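Local coordinates for protein ethylbenzene dehydrogenase alpha-subunit (Aromatoleum aromaticum, PDB 2IVF) that is the large, molybdopterin-binding subunit of a molybdenum and iron-sulfur enzyme and holds two pterin guanine dinucleotides, a molybdenum atom and an iron-sulfur cluster, at residues A[101-106]-A[136-141]; A[413-418]-A[427-432]; A[588-593]-A[711-716]. All coordinates share one frame; numbering follows the deposited sequence.

Contact 1: residues A[101-106]-A[136-141]; sequences GIVWRE and NLYGDE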
ATOM      1  N   GLY A 101       2.537  24.947  13.378  1.00 30.53           N
ATOM      2  CA  GLY A 101       2.205  25.273  11.978  1.00 30.44           C
ATOM      3  C   GLY A 101       2.496  24.202  10.925  1.00 30.20           C
ATOM      4  O   GLY A 101       2.527  24.485   9.739  1.00 31.77           O
ATOM      5  N   ILE A 102       2.682  22.959  11.365  1.00 28.83           N
ATOM      6  CA  ILE A 102       3.089  21.863  10.508  1.00 28.36           C
ATOM      7  C   ILE A 102       2.167  20.666  10.774  1.00 26.17           C
ATOM      8  O   ILE A 102       1.720  20.472  11.914  1.00 24.96           O
ATOM      9  CB  ILE A 102       4.589  21.555  10.852  1.00 29.24           C
ATOM     10  CG1 ILE A 102       5.484  22.707  10.342  1.00 33.02           C
ATOM     11  CG2 ILE A 102       5.074  20.300  10.321  1.00 30.68           C
ATOM     12  CD1 ILE A 102       5.262  23.067   8.902  1.00 36.31           C
ATOM     13  N   VAL A 103       1.886  19.860   9.752  1.00 25.52           N
ATOM     14  CA  VAL A 103       1.205  18.571   9.997  1.00 24.84           C
ATOM     15  C   VAL A 103       2.161  17.600  10.688  1.00 24.41           C
ATOM     16  O   VAL A 103       3.126  17.108  10.095  1.00 24.46           O
ATOM     17  CB  VAL A 103       0.685  17.920   8.709  1.00 24.86           C
ATOM     18  CG1 VAL A 103       0.065  16.527   9.014  1.00 20.13           C
ATOM     19  CG2 VAL A 103      -0.324  18.862   7.987  1.00 25.03           C
ATOM     20  N   TRP A 104       1.897  17.323  11.946  1.00 24.19           N
ATOM     21  CA  TRP A 104       2.716  16.415  12.715  1.00 23.54           C
ATOM     22  C   TRP A 104       2.384  14.956  12.397  1.00 23.67           C
ATOM     23  O   TRP A 104       3.266  14.165  12.112  1.00 23.18           O
ATOM     24  CB  TRP A 104       2.495  16.705  14.177  1.00 23.91           C
ATOM     25  CG  TRP A 104       2.990  15.669  15.067  1.00 24.11           C
ATOM     26  CD1 TRP A 104       4.190  15.034  15.028  1.00 25.76           C
ATOM     27  CD2 TRP A 104       2.289  15.150  16.176  1.00 25.60           C
ATOM     28  NE1 TRP A 104       4.248  14.100  16.055  1.00 25.94           N
ATOM     29  CE2 TRP A 104       3.097  14.182  16.780  1.00 26.13           C
ATOM     30  CE3 TRP A 104       1.028  15.378  16.695  1.00 25.52           C
ATOM     31  CZ2 TRP A 104       2.682  13.471  17.877  1.00 25.08           C
ATOM     32  CZ3 TRP A 104       0.644  14.697  17.819  1.00 25.69           C
ATOM     33  CH2 TRP A 104       1.448  13.752  18.377  1.00 25.34           C
ATOM     34  N   ARG A 105       1.097  14.609  12.453  1.00 23.63           N
ATOM     35  CA  ARG A 105       0.676  13.235  12.174  1.00 23.42           C
ATOM     36  C   ARG A 105      -0.804  13.233  11.894  1.00 23.67           C
ATOM     37  O   ARG A 105      -1.473  14.280  12.014  1.00 22.72           O
ATOM     38  CB  ARG A 105       0.940  12.331  13.373  1.00 23.75           C
ATOM     39  CG  ARG A 105       0.036  12.628  14.515  1.00 23.48           C
ATOM     40  CD  ARG A 105       0.324  11.741  15.672  1.00 22.65           C
ATOM     41  NE  ARG A 105      -0.102  10.362  15.467  1.00 22.30           N
ATOM     42  CZ  ARG A 105      -1.290   9.854  15.821  1.00 19.13           C
ATOM     43  NH1 ARG A 105      -2.223  10.601  16.347  1.00 19.91           N
ATOM     44  NH2 ARG A 105      -1.542   8.582  15.621  1.00 22.40           N
ATOM     45  N   GLU A 106      -1.288  12.047  11.522  1.00 22.85           N
ATOM     46  CA  GLU A 106      -2.704  11.828  11.291  1.00 22.95           C
ATOM     47  C   GLU A 106      -3.117  10.523  11.954  1.00 22.42           C
ATOM     48  O   GLU A 106      -2.283   9.659  12.255  1.00 22.13           O
ATOM     49  CB  GLU A 106      -2.968  11.776   9.791  1.00 22.81           C
ATOM     50  CG  GLU A 106      -2.088  10.745   9.034  1.00 24.66           C
ATOM     51  CD  GLU A 106      -0.875  11.385   8.429  1.00 26.98           C
ATOM     52  OE1 GLU A 106      -0.999  12.093   7.400  1.00 25.92           O
ATOM     53  OE2 GLU A 106       0.229  11.185   8.961  1.00 26.66           O
ATOM     54  N   ASN A 136       5.013  12.712   3.565  1.00 23.02           N
ATOM     55  CA  ASN A 136       4.992  13.216   2.193  1.00 23.50           C
ATOM     56  C   ASN A 136       5.059  14.735   2.151  1.00 23.69           C
ATOM     57  O   ASN A 136       5.757  15.330   1.321  1.00 23.86           O
ATOM     58  CB  ASN A 136       3.749  12.763   1.453  1.00 23.82           C
ATOM     59  CG  ASN A 136       3.796  11.304   1.061  1.00 24.40           C
ATOM     60  OD1 ASN A 136       3.766  10.452   1.922  1.00 26.68           O
ATOM     61  ND2 ASN A 136       3.829  11.017  -0.247  1.00 24.53           N
ATOM     62  N   LEU A 137       4.312  15.362   3.035  1.00 24.67           N
ATOM     63  CA  LEU A 137       4.238  16.819   3.054  1.00 25.19           C
ATOM     64  C   LEU A 137       5.573  17.493   3.384  1.00 26.68           C
ATOM     65  O   LEU A 137       5.770  18.647   3.066  1.00 27.85           O
ATOM     66  CB  LEU A 137       3.164  17.261   4.043  1.00 25.62           C
ATOM     67  CG  LEU A 137       1.749  16.830   3.741  1.00 23.06           C
ATOM     68  CD1 LEU A 137       0.796  17.429   4.836  1.00 23.12           C
ATOM     69  CD2 LEU A 137       1.312  17.210   2.330  1.00 23.43           C
ATOM     70  N   TYR A 138       6.492  16.805   4.038  1.00 27.92           N
ATOM     71  CA  TYR A 138       7.785  17.411   4.342  1.00 28.38           C
ATOM     72  C   TYR A 138       8.920  16.660   3.682  1.00 27.95           C
ATOM     73  O   TYR A 138      10.068  16.884   4.012  1.00 27.97           O
ATOM     74  CB  TYR A 138       7.935  17.572   5.866  1.00 30.19           C
ATOM     75  CG  TYR A 138       6.659  18.262   6.335  1.00 33.77           C
ATOM     76  CD1 TYR A 138       6.488  19.634   6.135  1.00 36.52           C
ATOM     77  CD2 TYR A 138       5.574  17.514   6.878  1.00 35.52           C
ATOM     78  CE1 TYR A 138       5.305  20.263   6.507  1.00 35.72           C
ATOM     79  CE2 TYR A 138       4.389  18.103   7.242  1.00 33.46           C
ATOM     80  CZ  TYR A 138       4.254  19.493   7.047  1.00 35.19           C
ATOM     81  OH  TYR A 138       3.102  20.130   7.361  1.00 32.12           O
ATOM     82  N   GLY A 139       8.604  15.874   2.651  1.00 27.30           N
ATOM     83  CA  GLY A 139       9.610  15.051   2.018  1.00 27.13           C
ATOM     84  C   GLY A 139      10.336  15.715   0.871  1.00 26.80           C
ATOM     85  O   GLY A 139       9.815  16.632   0.218  1.00 26.24           O
ATOM     86  N   ASP A 140      11.543  15.222   0.604  1.00 25.54           N
ATOM     87  CA  ASP A 140      12.379  15.811  -0.421  1.00 26.37           C
ATOM     88  C   ASP A 140      11.914  15.491  -1.823  1.00 25.67           C
ATOM     89  O   ASP A 140      12.548  15.896  -2.794  1.00 25.95           O
ATOM     90  CB  ASP A 140      13.806  15.331  -0.258  1.00 27.62           C
ATOM     91  CG  ASP A 140      14.495  15.974   0.928  1.00 29.55           C
ATOM     92  OD1 ASP A 140      14.146  17.107   1.278  1.00 33.16           O
ATOM     93  OD2 ASP A 140      15.393  15.341   1.490  1.00 33.60           O
ATOM     94  N   GLU A 141      10.828  14.731  -1.945  1.00 25.46           N
ATOM     95  CA  GLU A 141      10.248  14.502  -3.270  1.00 24.58           C
ATOM     96  C   GLU A 141       9.450  15.688  -3.743  1.00 24.31           C
ATOM     97  O   GLU A 141       9.038  15.724  -4.885  1.00 24.53           O
ATOM     98  CB  GLU A 141       9.354  13.288  -3.259  1.00 24.96           C
ATOM     99  CG  GLU A 141       8.129  13.400  -2.308  1.00 23.99           C
ATOM    100  CD  GLU A 141       8.343  12.680  -0.994  1.00 26.14           C
ATOM    101  OE1 GLU A 141       9.350  13.009  -0.286  1.00 23.90           O
ATOM    102  OE2 GLU A 141       7.485  11.799  -0.660  1.00 27.93           O
TER
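In the small antiparallel sheet near the N-terminal end of the modelled chain, Ile102 and Val103 of strand 102-108 meet Tyr138, just past helix 134-137. Tyr138 carries most of the contact. Its CG stands anti to its own carbonyl carbon (chi1 -50°), and the ring reaches across to the strand. There the Val103 backbone N donates to Tyr138 OH at 2.7 Å, with an N-H...O angle of 156°. The sheet runs 76-80, 94-99, 102-108, so the phenol takes this N-H from an outermost strand within this chain.

Ile102 CG2 lies over one face of the ring. It sits 3.9 Å from the Tyr138 ring centroid, a CH-pi contact, and comes within 3.5 Å of Tyr138 CZ. Val103 CB meets the same ring at its edge, in plane, 3.5 Å from Tyr138 OH. Deeper in, Val103 CG2 packs on Leu137 CD1 at 3.6 Å. Val103 also touches Val96 on strand 94-99.

Further along the same strand, Trp104 and Arg105 together stand opposite Tyr97 of strand 94-99. The outer strand that receives the tyrosine thus also carries a classic beta bulge of an antiparallel pair.

Contact 2: residues A[413-418]-A[427-432]; sequences TPEKAS and LIRELG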
ATOM      1  N   THR A 413     -14.757 -29.902 -20.212  1.00 23.33           N
ATOM      2  CA  THR A 413     -15.009 -30.822 -19.123  1.00 23.77           C
ATOM      3  C   THR A 413     -13.914 -30.518 -18.087  1.00 24.16           C
ATOM      4  O   THR A 413     -12.889 -29.919 -18.403  1.00 23.63           O
ATOM      5  CB  THR A 413     -14.918 -32.281 -19.598  1.00 23.45           C
ATOM      6  OG1 THR A 413     -13.572 -32.539 -20.049  1.00 23.10           O
ATOM      7  CG2 THR A 413     -15.941 -32.538 -20.750  1.00 24.49           C
ATOM      8  N   PRO A 414     -14.138 -30.873 -16.838  1.00 24.17           N
ATOM      9  CA  PRO A 414     -13.104 -30.553 -15.857  1.00 24.36           C
ATOM     10  C   PRO A 414     -11.705 -31.067 -16.183  1.00 23.91           C
ATOM     11  O   PRO A 414     -10.728 -30.386 -15.938  1.00 23.75           O
ATOM     12  CB  PRO A 414     -13.641 -31.196 -14.580  1.00 25.14           C
ATOM     13  CG  PRO A 414     -15.097 -31.206 -14.757  1.00 24.92           C
ATOM     14  CD  PRO A 414     -15.311 -31.498 -16.214  1.00 25.57           C
ATOM     15  N   GLU A 415     -11.613 -32.274 -16.702  1.00 23.97           N
ATOM     16  CA  GLU A 415     -10.357 -32.824 -17.155  1.00 24.10           C
ATOM     17  C   GLU A 415      -9.744 -31.919 -18.212  1.00 24.33           C
ATOM     18  O   GLU A 415      -8.579 -31.567 -18.137  1.00 23.28           O
ATOM     19  CB  GLU A 415     -10.580 -34.225 -17.735  1.00 24.04           C
ATOM     20  CG  GLU A 415     -10.995 -35.272 -16.693  1.00 28.27           C
ATOM     21  CD  GLU A 415     -12.474 -35.206 -16.264  1.00 32.67           C
ATOM     22  OE1 GLU A 415     -13.303 -34.512 -16.911  1.00 32.60           O
ATOM     23  OE2 GLU A 415     -12.795 -35.879 -15.260  1.00 40.15           O
ATOM     24  N   LYS A 416     -10.535 -31.522 -19.204  1.00 24.38           N
ATOM     25  CA  LYS A 416     -10.004 -30.668 -20.274  1.00 24.72           C
ATOM     26  C   LYS A 416      -9.710 -29.244 -19.822  1.00 24.95           C
ATOM     27  O   LYS A 416      -8.667 -28.683 -20.167  1.00 25.08           O
ATOM     28  CB  LYS A 416     -10.979 -30.671 -21.434  1.00 25.29           C
ATOM     29  CG  LYS A 416     -11.054 -32.007 -22.057  1.00 26.74           C
ATOM     30  CD  LYS A 416     -12.001 -32.002 -23.239  1.00 26.32           C
ATOM     31  CE  LYS A 416     -12.290 -33.405 -23.732  1.00 29.33           C
ATOM     32  NZ  LYS A 416     -13.230 -33.363 -24.907  1.00 27.23           N
ATOM     33  N   ALA A 417     -10.592 -28.673 -18.998  1.00 24.64           N
ATOM     34  CA  ALA A 417     -10.419 -27.322 -18.496  1.00 25.07           C
ATOM     35  C   ALA A 417      -9.161 -27.307 -17.620  1.00 25.49           C
ATOM     36  O   ALA A 417      -8.355 -26.390 -17.703  1.00 24.89           O
ATOM     37  CB  ALA A 417     -11.615 -26.906 -17.690  1.00 24.45           C
ATOM     38  N   SER A 418      -8.991 -28.346 -16.799  1.00 25.52           N
ATOM     39  CA  SER A 418      -7.789 -28.486 -15.968  1.00 25.96           C
ATOM     40  C   SER A 418      -6.500 -28.476 -16.803  1.00 24.83           C
ATOM     41  O   SER A 418      -5.517 -27.855 -16.421  1.00 26.69           O
ATOM     42  CB  SER A 418      -7.858 -29.774 -15.161  1.00 26.05           C
ATOM     43  OG  SER A 418      -6.636 -30.006 -14.498  1.00 26.93           O
ATOM     44  N   LEU A 427     -10.874 -29.527  -7.805  1.00 24.70           N
ATOM     45  CA  LEU A 427     -11.221 -28.170  -7.420  1.00 24.33           C
ATOM     46  C   LEU A 427     -12.208 -27.519  -8.403  1.00 23.57           C
ATOM     47  O   LEU A 427     -13.084 -26.753  -8.019  1.00 23.50           O
ATOM     48  CB  LEU A 427      -9.915 -27.365  -7.305  1.00 24.01           C
ATOM     49  CG  LEU A 427      -9.925 -26.013  -6.637  1.00 26.39           C
ATOM     50  CD1 LEU A 427     -10.792 -26.021  -5.313  1.00 26.88           C
ATOM     51  CD2 LEU A 427      -8.495 -25.517  -6.388  1.00 24.10           C
ATOM     52  N   ILE A 428     -12.032 -27.790  -9.683  1.00 24.15           N
ATOM     53  CA  ILE A 428     -13.004 -27.386 -10.691  1.00 24.35           C
ATOM     54  C   ILE A 428     -14.393 -27.979 -10.352  1.00 25.37           C
ATOM     55  O   ILE A 428     -15.412 -27.256 -10.302  1.00 23.98           O
ATOM     56  CB  ILE A 428     -12.564 -27.834 -12.075  1.00 25.34           C
ATOM     57  CG1 ILE A 428     -11.275 -27.078 -12.480  1.00 22.43           C
ATOM     58  CG2 ILE A 428     -13.746 -27.647 -13.084  1.00 24.21           C
ATOM     59  CD1 ILE A 428     -10.699 -27.423 -13.942  1.00 24.47           C
ATOM     60  N   ARG A 429     -14.425 -29.277 -10.065  1.00 24.74           N
ATOM     61  CA  ARG A 429     -15.700 -29.937  -9.772  1.00 25.72           C
ATOM     62  C   ARG A 429     -16.283 -29.443  -8.453  1.00 24.72           C
ATOM     63  O   ARG A 429     -17.481 -29.143  -8.384  1.00 24.01           O
ATOM     64  CB  ARG A 429     -15.556 -31.453  -9.785  1.00 25.57           C
ATOM     65  CG  ARG A 429     -16.875 -32.169 -10.094  1.00 28.90           C
ATOM     66  CD  ARG A 429     -16.689 -33.576 -10.561  1.00 32.03           C
ATOM     67  NE  ARG A 429     -16.454 -33.736 -11.989  1.00 37.73           N
ATOM     68  CZ  ARG A 429     -15.481 -34.486 -12.514  1.00 41.26           C
ATOM     69  NH1 ARG A 429     -14.584 -35.127 -11.751  1.00 43.33           N
ATOM     70  NH2 ARG A 429     -15.389 -34.580 -13.833  1.00 43.41           N
ATOM     71  N   GLU A 430     -15.448 -29.324  -7.413  1.00 23.80           N
ATOM     72  CA  GLU A 430     -15.920 -28.793  -6.134  1.00 23.91           C
ATOM     73  C   GLU A 430     -16.523 -27.392  -6.232  1.00 22.54           C
ATOM     74  O   GLU A 430     -17.596 -27.130  -5.693  1.00 20.82           O
ATOM     75  CB  GLU A 430     -14.798 -28.733  -5.110  1.00 24.40           C
ATOM     76  CG  GLU A 430     -15.260 -28.255  -3.734  1.00 25.25           C
ATOM     77  CD  GLU A 430     -14.108 -28.249  -2.726  1.00 26.58           C
ATOM     78  OE1 GLU A 430     -13.261 -29.163  -2.822  1.00 27.15           O
ATOM     79  OE2 GLU A 430     -14.082 -27.326  -1.901  1.00 29.65           O
ATOM     80  N   LEU A 431     -15.809 -26.491  -6.895  1.00 22.35           N
ATOM     81  CA  LEU A 431     -16.278 -25.143  -7.051  1.00 23.09           C
ATOM     82  C   LEU A 431     -17.455 -25.004  -8.021  1.00 23.66           C
ATOM     83  O   LEU A 431     -18.306 -24.117  -7.828  1.00 24.31           O
ATOM     84  CB  LEU A 431     -15.131 -24.197  -7.404  1.00 23.56           C
ATOM     85  CG  LEU A 431     -14.138 -23.984  -6.244  1.00 23.46           C
ATOM     86  CD1 LEU A 431     -12.825 -23.221  -6.662  1.00 26.58           C
ATOM     87  CD2 LEU A 431     -14.817 -23.284  -5.017  1.00 23.68           C
ATOM     88  N   GLY A 432     -17.513 -25.851  -9.047  1.00 24.25           N
ATOM     89  CA  GLY A 432     -18.701 -25.935  -9.910  1.00 23.69           C
ATOM     90  C   GLY A 432     -19.948 -26.165  -9.095  1.00 24.69           C
ATOM     91  O   GLY A 432     -20.969 -25.473  -9.249  1.00 24.15           O
TER
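Ile428 and Arg429 project from helix 425-437 onto the first turn of helix 414-421, and Pro414 meets both. The Ile428 chain is extended, which carries CD1 against the backbone of the facing helix. CD1 lies 3.6 Å from Pro414 O and 3.5 Å from Ser418 N, two atoms already joined by a helical hydrogen bond. The same methyl touches Ala417 CB at 3.9 Å. The other branch, CG2, packs on Pro414 CB at the same separation.

Arg429 crosses the proline at about a right angle. Its guanidinium turns one face to the Pro414 ring, and NH2 is 3.5 Å from Pro414 CG. A bend at chi3 (-86°) brings the group back over the proline. The charged end then meets Glu415. NH2 donates to Glu415 OE2 at 3.2 Å in a nearly straight salt bridge (165°). The acceptor lies close to the guanidinium plane and is met on its syn side, somewhat out of the carboxylate plane. The carboxylate and guanidinium planes are turned 43° apart.

Thr413 is the N-cap of the first helix, and its OG1 accepts a weak bond from Lys416 N. Behind the contact, Pro414 rests on Gln312 and Val313 of helix 303-316. On the second helix, Leu427 and Leu431 pack on strand 294-296, at the edge of the four-stranded parallel sheet.

Contact 3: residues A[588-593]-A[711-716]; sequences TNDHIR and NDHNGR
Arg593 and His713 form the tight part of this contact between two loops. The Arg593 guanidinium lies flat on the imidazole, with centres 3.6 Å apart and planes at 12°. Its CZ sits over the ring near CG and ND1, and Arg593 CD adds a CH-pi contact on the same face. The Arg593 chain bends at chi3 (62°), which turns the group flat against the ring. Asn714 OD1 lies over the opposite face, toward the rim. At the ring edge, His713 NE2 donates to Asp590 OD1 at 2.8 Å. The acceptor is in the ring plane, but the donor stands well above the carboxylate plane, and the bond is bent to 143°.

The link between the Asp590 carboxylate and the Asn714 amide is looser and runs through water. Asn714 ND2 is 4.2 Å from Asp590 OD1, and one water bridges the two. It donates to Asp590 OD1 at 2.6 Å and accepts from Asn714 ND2 at 2.8 Å. A second water donates both to Asp590 OD2 and to Asn714 OD1. Asn714 belongs to the type I turn from Asp712 to Gly715.

Outside the two loops, Arg593 NE pairs with Asp184 OD1 in a salt bridge and NH2 bonds to Asp211 O, while His713 ND1 bonds to Asp211 OD2. The imidazole thus lies between two carboxylates. They would probably favour its protonated form. The stacked arginine may work against this, though its charge is partly met by Asp184.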
ATOM      1  N   THR A 588     -15.135   7.900 -35.739  1.00 30.12           N
ATOM      2  CA  THR A 588     -15.261   9.177 -36.456  1.00 30.30           C
ATOM      3  C   THR A 588     -14.108  10.107 -36.093  1.00 30.74           C
ATOM      4  O   THR A 588     -13.244   9.739 -35.291  1.00 30.11           O
ATOM      5  CB  THR A 588     -16.563   9.846 -36.072  1.00 30.38           C
ATOM      6  OG1 THR A 588     -16.515  10.234 -34.692  1.00 31.05           O
ATOM      7  CG2 THR A 588     -17.754   8.887 -36.314  1.00 32.08           C
ATOM      8  N   ASN A 589     -14.088  11.312 -36.672  1.00 31.39           N
ATOM      9  CA  ASN A 589     -13.035  12.287 -36.345  1.00 31.32           C
ATOM     10  C   ASN A 589     -13.125  12.845 -34.938  1.00 30.88           C
ATOM     11  O   ASN A 589     -12.174  13.501 -34.466  1.00 31.20           O
ATOM     12  CB  ASN A 589     -13.001  13.474 -37.334  1.00 32.21           C
ATOM     13  CG  ASN A 589     -11.608  14.233 -37.318  1.00 34.63           C
ATOM     14  OD1 ASN A 589     -10.989  14.478 -36.238  1.00 40.36           O
ATOM     15  ND2 ASN A 589     -11.121  14.570 -38.504  1.00 39.63           N
ATOM     16  N   ASP A 590     -14.253  12.651 -34.259  1.00 30.19           N
ATOM     17  CA  ASP A 590     -14.333  13.080 -32.851  1.00 29.89           C
ATOM     18  C   ASP A 590     -13.764  12.066 -31.873  1.00 28.50           C
ATOM     19  O   ASP A 590     -13.620  12.362 -30.683  1.00 27.96           O
ATOM     20  CB  ASP A 590     -15.758  13.468 -32.469  1.00 31.05           C
ATOM     21  CG  ASP A 590     -16.189  14.765 -33.133  1.00 33.37           C
ATOM     22  OD1 ASP A 590     -15.316  15.477 -33.688  1.00 34.98           O
ATOM     23  OD2 ASP A 590     -17.392  15.075 -33.087  1.00 39.28           O
ATOM     24  N   HIS A 591     -13.460  10.884 -32.400  1.00 28.16           N
ATOM     25  CA  HIS A 591     -12.701   9.824 -31.707  1.00 27.47           C
ATOM     26  C   HIS A 591     -11.217   9.867 -32.041  1.00 26.97           C
ATOM     27  O   HIS A 591     -10.375   9.638 -31.216  1.00 26.35           O
ATOM     28  CB  HIS A 591     -13.219   8.424 -32.103  1.00 27.65           C
ATOM     29  CG  HIS A 591     -14.661   8.193 -31.774  1.00 27.95           C
ATOM     30  ND1 HIS A 591     -15.155   8.338 -30.496  1.00 32.03           N
ATOM     31  CD2 HIS A 591     -15.715   7.854 -32.552  1.00 28.71           C
ATOM     32  CE1 HIS A 591     -16.453   8.072 -30.501  1.00 33.34           C
ATOM     33  NE2 HIS A 591     -16.819   7.794 -31.743  1.00 31.54           N
ATOM     34  N   ILE A 592     -10.889  10.104 -33.296  1.00 26.64           N
ATOM     35  CA  ILE A 592      -9.497  10.028 -33.712  1.00 26.72           C
ATOM     36  C   ILE A 592      -8.834  11.413 -33.656  1.00 26.42           C
ATOM     37  O   ILE A 592      -8.685  12.070 -34.643  1.00 25.73           O
ATOM     38  CB  ILE A 592      -9.391   9.387 -35.095  1.00 26.73           C
ATOM     39  CG1 ILE A 592      -9.899   7.941 -34.992  1.00 27.57           C
ATOM     40  CG2 ILE A 592      -7.914   9.425 -35.585  1.00 27.29           C
ATOM     41  CD1 ILE A 592     -10.351   7.329 -36.262  1.00 26.26           C
ATOM     42  N   ARG A 593      -8.440  11.813 -32.454  1.00 26.07           N
ATOM     43  CA  ARG A 593      -7.859  13.123 -32.179  1.00 26.36           C
ATOM     44  C   ARG A 593      -6.644  12.930 -31.279  1.00 26.18           C
ATOM     45  O   ARG A 593      -6.633  11.978 -30.472  1.00 25.02           O
ATOM     46  CB  ARG A 593      -8.857  14.031 -31.438  1.00 26.16           C
ATOM     47  CG  ARG A 593     -10.140  14.300 -32.172  1.00 26.73           C
ATOM     48  CD  ARG A 593     -11.050  15.272 -31.430  1.00 27.32           C
ATOM     49  NE  ARG A 593     -10.454  16.611 -31.254  1.00 29.37           N
ATOM     50  CZ  ARG A 593     -10.784  17.454 -30.266  1.00 28.09           C
ATOM     51  NH1 ARG A 593     -11.722  17.127 -29.375  1.00 28.79           N
ATOM     52  NH2 ARG A 593     -10.193  18.634 -30.160  1.00 24.06           N
ATOM     53  N   ASN A 711      -9.175  28.471 -33.743  1.00 30.55           N
ATOM     54  CA  ASN A 711     -10.140  27.491 -34.261  1.00 31.10           C
ATOM     55  C   ASN A 711     -10.214  26.242 -33.419  1.00 31.13           C
ATOM     56  O   ASN A 711      -9.184  25.628 -33.127  1.00 32.52           O
ATOM     57  CB  ASN A 711      -9.749  27.007 -35.652  1.00 31.38           C
ATOM     58  CG  ASN A 711     -10.043  28.009 -36.730  1.00 32.19           C
ATOM     59  OD1 ASN A 711     -10.261  29.190 -36.469  1.00 34.77           O
ATOM     60  ND2 ASN A 711     -10.045  27.542 -37.959  1.00 33.45           N
ATOM     61  N   ASP A 712     -11.418  25.808 -33.074  1.00 30.97           N
ATOM     62  CA  ASP A 712     -11.568  24.521 -32.382  1.00 31.12           C
ATOM     63  C   ASP A 712     -11.457  23.398 -33.413  1.00 31.18           C
ATOM     64  O   ASP A 712     -11.187  23.671 -34.581  1.00 30.49           O
ATOM     65  CB  ASP A 712     -12.869  24.467 -31.565  1.00 31.11           C
ATOM     66  CG  ASP A 712     -14.101  24.441 -32.422  1.00 31.52           C
ATOM     67  OD1 ASP A 712     -13.969  24.275 -33.647  1.00 31.57           O
ATOM     68  OD2 ASP A 712     -15.194  24.603 -31.859  1.00 32.46           O
ATOM     69  N   HIS A 713     -11.625  22.140 -33.014  1.00 31.72           N
ATOM     70  CA  HIS A 713     -11.388  21.062 -33.975  1.00 32.94           C
ATOM     71  C   HIS A 713     -12.408  21.011 -35.121  1.00 33.93           C
ATOM     72  O   HIS A 713     -12.111  20.443 -36.158  1.00 34.35           O
ATOM     73  CB  HIS A 713     -11.212  19.692 -33.328  1.00 33.49           C
ATOM     74  CG  HIS A 713     -12.481  19.035 -32.888  1.00 33.35           C
ATOM     75  ND1 HIS A 713     -13.226  19.485 -31.817  1.00 33.35           N
ATOM     76  CD2 HIS A 713     -13.093  17.909 -33.325  1.00 32.87           C
ATOM     77  CE1 HIS A 713     -14.257  18.677 -31.631  1.00 33.41           C
ATOM     78  NE2 HIS A 713     -14.196  17.709 -32.527  1.00 32.99           N
ATOM     79  N   ASN A 714     -13.578  21.613 -34.943  1.00 34.24           N
ATOM     80  CA  ASN A 714     -14.557  21.691 -36.029  1.00 34.92           C
ATOM     81  C   ASN A 714     -14.436  22.954 -36.824  1.00 35.04           C
ATOM     82  O   ASN A 714     -15.205  23.164 -37.753  1.00 36.06           O
ATOM     83  CB  ASN A 714     -15.967  21.546 -35.476  1.00 35.30           C
ATOM     84  CG  ASN A 714     -16.216  20.167 -34.937  1.00 36.99           C
ATOM     85  OD1 ASN A 714     -16.669  20.002 -33.802  1.00 39.97           O
ATOM     86  ND2 ASN A 714     -15.879  19.151 -35.739  1.00 37.58           N
ATOM     87  N   GLY A 715     -13.460  23.791 -36.476  1.00 35.18           N
ATOM     88  CA  GLY A 715     -13.175  25.018 -37.212  1.00 35.41           C
ATOM     89  C   GLY A 715     -14.024  26.214 -36.817  1.00 35.14           C
ATOM     90  O   GLY A 715     -14.056  27.205 -37.537  1.00 35.58           O
ATOM     91  N   ARG A 716     -14.722  26.111 -35.692  1.00 34.77           N
ATOM     92  CA  ARG A 716     -15.408  27.242 -35.096  1.00 35.58           C
ATOM     93  C   ARG A 716     -14.423  28.068 -34.267  1.00 34.75           C
ATOM     94  O   ARG A 716     -13.488  27.536 -33.673  1.00 34.28           O
ATOM     95  CB  ARG A 716     -16.562  26.761 -34.212  1.00 35.65           C
ATOM     96  CG  ARG A 716     -17.651  26.009 -34.973  1.00 37.85           C
ATOM     97  CD  ARG A 716     -18.569  25.199 -34.032  1.00 39.78           C
ATOM     98  NE  ARG A 716     -19.558  26.031 -33.326  1.00 43.62           N
ATOM     99  CZ  ARG A 716     -19.718  26.107 -31.994  1.00 44.11           C
ATOM    100  NH1 ARG A 716     -18.958  25.409 -31.156  1.00 44.65           N
ATOM    101  NH2 ARG A 716     -20.662  26.897 -31.491  1.00 45.03           N
TER
HETATM  102  O   HOH W   1     -16.077  16.390 -35.993  1.00 49.11           O
HETATM  103  O   HOH W   2     -17.917  17.557 -32.571  1.00 54.84           O

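The three contacts follow in series along one large subunit and do not touch; the nearest atoms of any two are about 30 Å or more apart. Their centres are about 53 Å (contacts 1 and 2), about 44 Å (1 and 3) and about 51 Å (2 and 3) apart, and contacts 2 and 3 fall on opposite sides of the chain's centre. The Leu137 side chain of contact 1 is about 8 Å from one pterin guanine dinucleotide (MD1) and about 12 Å from the iron-sulfur cluster. The Ile428 side chain of contact 2 is about 13 Å from the second (MGD). Residues of the beta-subunit border contacts 1 and 2, but no other chain touches contact 3.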